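Local coordinates for protein separin (Saccharomyces cerevisiae, PDB 5U1T) that cleaves the Scc1 subunit of cohesin as a caspase-like cysteine protease, releasing sister chromatids at the onset of anaphase, at residues A[1268-1273]-A[1323-1328]. Residues are numbered along the deposited sequence; the frame is centred on the assembly and turned at random.
Sequences QNLPSR and EENAYD
R1273 and E1323 form a side-on salt bridge, in which NE and NH2 of the guanidinium each take one carboxylate oxygen. The R1273 NE bond to E1323 OE1 (3.1 Å) is nearly straight and lies in the guanidinium plane. By contrast, the R1273 NH2 bond to the syn lone pair of E1323 OE2 (2.9 Å) is bent and tilted out of that plane. The two planar groups are turned 50° apart. E1323 extends fully from a CG placed opposite its backbone N (chi1 -164°), which carries the carboxylate past S1272 to the guanidinium edge; S1272 OG rests 3.3 Å from E1323 CG. R1273 NH2 also donates to the I1283 carbonyl. A methionine in place of R1273 would probably leave the buried E1323 carboxylate without its countercharge and the I1283 carbonyl without this donor. Farther along, the N1325 side chain packs against L1270, P1271 and S1272; S1272 CB also lies 3.4 Å from the E1324 carbonyl oxygen. The contact thus joins the turn between helices 1252-1269 and 1271-1275 to the loop between helices 1303-1320 and 1332-1347, with L1318 of helix 1303-1320 packed against L1270, R1273 and E1323.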
# COMPACT_ATOMS: atom_id res chain seq x y z
N GLN A 1268 23.93 -15.75 -73.53
CA GLN A 1268 23.39 -15.68 -74.87
C GLN A 1268 21.89 -15.37 -74.89
O GLN A 1268 21.34 -15.05 -75.94
CB GLN A 1268 23.67 -16.98 -75.62
CG GLN A 1268 22.81 -18.16 -75.22
CD GLN A 1268 23.17 -19.46 -75.98
OE1 GLN A 1268 23.80 -20.39 -75.41
NE2 GLN A 1268 22.76 -19.53 -77.26
N ASN A 1269 21.24 -15.41 -73.73
CA ASN A 1269 19.79 -15.32 -73.71
C ASN A 1269 19.19 -14.16 -72.91
O ASN A 1269 17.98 -13.90 -73.00
CB ASN A 1269 19.22 -16.63 -73.19
CG ASN A 1269 19.40 -17.75 -74.18
OD1 ASN A 1269 19.10 -17.58 -75.36
ND2 ASN A 1269 19.93 -18.88 -73.71
N LEU A 1270 20.03 -13.47 -72.14
CA LEU A 1270 19.62 -12.25 -71.41
C LEU A 1270 20.03 -10.97 -72.16
O LEU A 1270 21.20 -10.75 -72.41
CB LEU A 1270 20.24 -12.24 -70.02
CG LEU A 1270 19.50 -12.85 -68.84
CD1 LEU A 1270 18.71 -14.06 -69.25
CD2 LEU A 1270 20.50 -13.18 -67.75
N PRO A 1271 19.05 -10.11 -72.48
CA PRO A 1271 19.30 -8.89 -73.25
C PRO A 1271 20.47 -8.07 -72.72
O PRO A 1271 21.20 -7.47 -73.50
CB PRO A 1271 18.00 -8.10 -73.10
CG PRO A 1271 17.00 -9.03 -72.63
CD PRO A 1271 17.67 -10.18 -71.97
N SER A 1272 20.65 -8.05 -71.41
CA SER A 1272 21.70 -7.25 -70.82
C SER A 1272 23.07 -7.78 -71.16
O SER A 1272 23.99 -7.02 -71.45
CB SER A 1272 21.53 -7.18 -69.31
OG SER A 1272 22.23 -6.05 -68.81
N ARG A 1273 23.21 -9.11 -71.12
CA ARG A 1273 24.52 -9.72 -71.30
C ARG A 1273 24.84 -9.77 -72.77
O ARG A 1273 25.99 -9.79 -73.18
CB ARG A 1273 24.55 -11.10 -70.65
CG ARG A 1273 24.79 -11.01 -69.18
CD ARG A 1273 24.20 -12.15 -68.39
NE ARG A 1273 24.07 -11.76 -66.99
CZ ARG A 1273 24.73 -12.30 -65.96
NH1 ARG A 1273 25.58 -13.31 -66.12
NH2 ARG A 1273 24.50 -11.81 -64.75
N GLU A 1323 21.04 -5.10 -62.95
CA GLU A 1323 21.00 -5.65 -64.31
C GLU A 1323 19.57 -5.83 -64.77
O GLU A 1323 18.89 -6.79 -64.38
CB GLU A 1323 21.74 -6.98 -64.40
CG GLU A 1323 22.05 -7.39 -65.80
CD GLU A 1323 22.57 -8.81 -65.88
OE1 GLU A 1323 21.90 -9.64 -66.53
OE2 GLU A 1323 23.64 -9.08 -65.29
N GLU A 1324 19.10 -4.90 -65.60
CA GLU A 1324 17.76 -4.97 -66.15
C GLU A 1324 17.67 -5.97 -67.30
O GLU A 1324 18.57 -6.06 -68.13
CB GLU A 1324 17.31 -3.61 -66.63
CG GLU A 1324 17.16 -2.64 -65.51
CD GLU A 1324 16.36 -1.42 -65.93
OE1 GLU A 1324 16.65 -0.83 -67.02
OE2 GLU A 1324 15.42 -1.06 -65.18
N ASN A 1325 16.59 -6.74 -67.31
CA ASN A 1325 16.27 -7.65 -68.38
C ASN A 1325 14.78 -7.68 -68.65
O ASN A 1325 14.05 -8.44 -68.03
CB ASN A 1325 16.79 -9.06 -68.06
CG ASN A 1325 18.29 -9.16 -68.20
OD1 ASN A 1325 19.00 -9.51 -67.26
ND2 ASN A 1325 18.80 -8.84 -69.38
N ALA A 1326 14.32 -6.83 -69.57
CA ALA A 1326 12.93 -6.88 -70.03
C ALA A 1326 12.52 -8.31 -70.39
O ALA A 1326 13.16 -8.94 -71.23
CB ALA A 1326 12.75 -5.97 -71.21
N TYR A 1327 11.46 -8.81 -69.75
CA TYR A 1327 10.97 -10.17 -69.99
C TYR A 1327 10.48 -10.26 -71.43
O TYR A 1327 10.43 -11.32 -72.04
CB TYR A 1327 9.84 -10.54 -69.01
CG TYR A 1327 10.30 -10.86 -67.60
CD1 TYR A 1327 11.57 -10.51 -67.16
CD2 TYR A 1327 9.47 -11.53 -66.71
CE1 TYR A 1327 11.99 -10.80 -65.88
CE2 TYR A 1327 9.89 -11.85 -65.41
CZ TYR A 1327 11.16 -11.46 -65.00
OH TYR A 1327 11.59 -11.74 -63.73
N ASP A 1328 10.11 -9.10 -71.93
CA ASP A 1328 9.83 -8.84 -73.32
C ASP A 1328 10.84 -9.40 -74.32
O ASP A 1328 10.50 -9.75 -75.45
CB ASP A 1328 9.75 -7.33 -73.49
CG ASP A 1328 8.63 -6.92 -74.36
OD1 ASP A 1328 8.39 -7.66 -75.33
OD2 ASP A 1328 7.95 -5.90 -74.07